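Local coordinates for hypothetical protein AGR_L_1239 (Agrobacterium tumefaciens str. C58, PDB 1VQS), which is of unknown function but belongs to the NIPSNAP family and adopts a ferredoxin-like fold of the dimeric alpha/beta-barrel clan, at residues B[40-45]-B[86-91]. Sequence-based numbering, arbitrary orientation. Where two conformers were deposited one is given.
Sequences EIQKSH and PRWLSF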
loop_
_atom_site.group_PDB
_atom_site.type_symbol
_atom_site.label_atom_id
_atom_site.label_comp_id
_atom_site.label_asym_id
_atom_site.label_seq_id
_atom_site.Cartn_x
_atom_site.Cartn_y
_atom_site.Cartn_z
ATOM N N GLU B 40 -5.227 29.738 14.198
ATOM C CA GLU B 40 -4.565 31.049 14.276
ATOM C C GLU B 40 -3.142 30.977 14.838
ATOM O O GLU B 40 -2.212 31.634 14.322
ATOM C CB GLU B 40 -5.434 32.070 15.027
ATOM C CG GLU B 40 -6.633 32.508 14.195
ATOM C CD GLU B 40 -6.237 33.106 12.818
ATOM O OE1 GLU B 40 -5.449 34.101 12.774
ATOM O OE2 GLU B 40 -6.704 32.573 11.787
ATOM N N ILE B 41 -2.959 30.166 15.874
ATOM C CA ILE B 41 -1.613 29.931 16.380
ATOM C C ILE B 41 -0.730 29.287 15.314
ATOM O O ILE B 41 0.395 29.718 15.087
ATOM C CB ILE B 41 -1.656 29.081 17.675
ATOM C CG1 ILE B 41 -2.302 29.877 18.829
ATOM C CG2 ILE B 41 -0.268 28.599 18.053
ATOM C CD1 ILE B 41 -2.838 29.012 19.974
ATOM N N GLN B 42 -1.251 28.272 14.621
ATOM C CA GLN B 42 -0.462 27.558 13.622
ATOM C C GLN B 42 -0.043 28.521 12.498
ATOM O O GLN B 42 1.121 28.587 12.134
ATOM C CB GLN B 42 -1.255 26.394 13.043
ATOM C CG GLN B 42 -0.421 25.467 12.227
ATOM C CD GLN B 42 -1.207 24.270 11.774
ATOM O OE1 GLN B 42 -2.419 24.373 11.577
ATOM N NE2 GLN B 42 -0.511 23.134 11.542
ATOM N N LYS B 43 -0.984 29.306 11.982
ATOM C CA LYS B 43 -0.696 30.296 10.933
ATOM C C LYS B 43 0.327 31.322 11.396
ATOM O O LYS B 43 1.176 31.798 10.609
ATOM C CB LYS B 43 -1.959 31.023 10.465
ATOM C CG LYS B 43 -2.909 30.144 9.682
ATOM C CD LYS B 43 -4.336 30.687 9.642
ATOM C CE LYS B 43 -4.497 31.951 8.895
ATOM N NZ LYS B 43 -5.908 32.416 9.142
ATOM N N SER B 44 0.257 31.698 12.674
ATOM C CA SER B 44 1.155 32.729 13.173
ATOM C C SER B 44 2.608 32.339 13.162
ATOM O O SER B 44 3.471 33.211 13.256
ATOM C CB SER B 44 0.784 33.169 14.574
ATOM O OG SER B 44 1.170 32.209 15.529
ATOM N N HIS B 45 2.887 31.040 13.064
ATOM C CA HIS B 45 4.277 30.566 12.894
ATOM C C HIS B 45 4.572 30.173 11.465
ATOM O O HIS B 45 5.598 30.548 10.921
ATOM C CB HIS B 45 4.570 29.390 13.830
ATOM C CG HIS B 45 4.513 29.759 15.280
ATOM N ND1 HIS B 45 5.476 30.526 15.897
ATOM C CD2 HIS B 45 3.585 29.471 16.231
ATOM C CE1 HIS B 45 5.137 30.705 17.164
ATOM N NE2 HIS B 45 4.000 30.065 17.396
ATOM N N PRO B 86 4.707 27.122 23.657
ATOM C CA PRO B 86 3.819 26.395 24.567
ATOM C C PRO B 86 2.327 26.561 24.250
ATOM O O PRO B 86 1.520 25.728 24.643
ATOM C CB PRO B 86 4.150 26.968 25.945
ATOM C CG PRO B 86 4.786 28.263 25.703
ATOM C CD PRO B 86 5.511 28.128 24.379
ATOM N N ARG B 87 1.960 27.627 23.538
ATOM C CA ARG B 87 0.563 27.793 23.120
ATOM C C ARG B 87 0.174 26.731 22.092
ATOM O O ARG B 87 -0.984 26.321 22.013
ATOM C CB ARG B 87 0.339 29.196 22.570
ATOM C CG ARG B 87 0.535 30.262 23.615
ATOM C CD ARG B 87 0.274 31.678 23.053
ATOM N NE ARG B 87 -1.156 31.916 22.881
ATOM C CZ ARG B 87 -1.710 32.564 21.859
ATOM N NH1 ARG B 87 -0.978 33.010 20.861
ATOM N NH2 ARG B 87 -3.024 32.736 21.829
ATOM N N TRP B 88 1.122 26.310 21.280
ATOM C CA TRP B 88 0.877 25.235 20.328
ATOM C C TRP B 88 0.990 23.868 20.992
ATOM O O TRP B 88 0.180 22.997 20.725
ATOM C CB TRP B 88 1.848 25.304 19.153
ATOM C CG TRP B 88 1.628 24.255 18.085
ATOM C CD1 TRP B 88 2.473 23.233 17.758
ATOM C CD2 TRP B 88 0.484 24.123 17.239
ATOM N NE1 TRP B 88 1.936 22.505 16.728
ATOM C CE2 TRP B 88 0.707 23.018 16.412
ATOM C CE3 TRP B 88 -0.716 24.832 17.118
ATOM C CZ2 TRP B 88 -0.214 22.619 15.437
ATOM C CZ3 TRP B 88 -1.620 24.441 16.158
ATOM C CH2 TRP B 88 -1.365 23.335 15.341
ATOM N N LEU B 89 1.978 23.675 21.876
ATOM C CA LEU B 89 2.137 22.397 22.572
ATOM C C LEU B 89 0.942 22.105 23.463
ATOM O O LEU B 89 0.611 20.932 23.689
ATOM C CB LEU B 89 3.422 22.393 23.370
ATOM C CG LEU B 89 4.703 22.538 22.543
ATOM C CD1 LEU B 89 5.892 22.756 23.446
ATOM C CD2 LEU B 89 4.942 21.291 21.718
ATOM N N SER B 90 0.283 23.142 23.961
ATOM C CA SER B 90 -0.937 22.943 24.778
ATOM C C SER B 90 -2.161 22.681 23.900
ATOM O O SER B 90 -3.177 22.173 24.392
ATOM C CB SER B 90 -1.187 24.075 25.754
ATOM O OG SER B 90 -1.288 25.311 25.109
ATOM N N PHE B 91 -2.083 23.077 22.630
ATOM C CA PHE B 91 -3.154 22.754 21.692
ATOM C C PHE B 91 -3.064 21.334 21.153
ATOM O O PHE B 91 -4.093 20.634 21.037
ATOM C CB PHE B 91 -3.157 23.734 20.481
ATOM C CG PHE B 91 -4.061 23.272 19.371
ATOM C CD1 PHE B 91 -5.440 23.391 19.513
ATOM C CD2 PHE B 91 -3.557 22.643 18.245
ATOM C CE1 PHE B 91 -6.298 22.889 18.523
ATOM C CE2 PHE B 91 -4.418 22.164 17.257
ATOM C CZ PHE B 91 -5.786 22.283 17.423
#
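I41 fits between R87 and W88, joining the C-terminal part of helix 27-46 to the short helix 86-89 in this ferredoxin-like fold. It illustrates how one branched side chain can serve two neighbours on a facing helix, because its branches part company. I41 CG2 meets the indole of W88 at CE3, 3.9 Å away and oblique to the ring. The ethyl arm goes to the arginine: I41 CG1 lies over one face of the R87 guanidinium, offset toward its rim, 4.0 Å from NH1, while I41 CD1 comes within 3.9 Å of the backbone O of R87. A bend at chi3 (75°) swings the guanidinium toward this ethyl arm.

W88 is buried and has a second neighbour in Q42. The CG of W88 stands anti to the backbone N (chi1 -178°), and the six-membered ring reaches toward helix 27-46, where CZ3 lies 3.7 Å from Q42 CB. Extended beyond CG, the Q42 chain crosses the ring at a slant, and its amide plane is inclined 30° to the indole. L82 and M83 of helix 72-84 also touch W88, while H65 and W67 of strand 62-69 touch Q42, tying the contact to the sheet. Nearby, the D85 carboxylate is hydrogen-bonded to R87 N through OD1 and to H45 NE2 through OD2. Where amide and indole meet, Q42 CD approaches W88 CH2 to 3.7 Å.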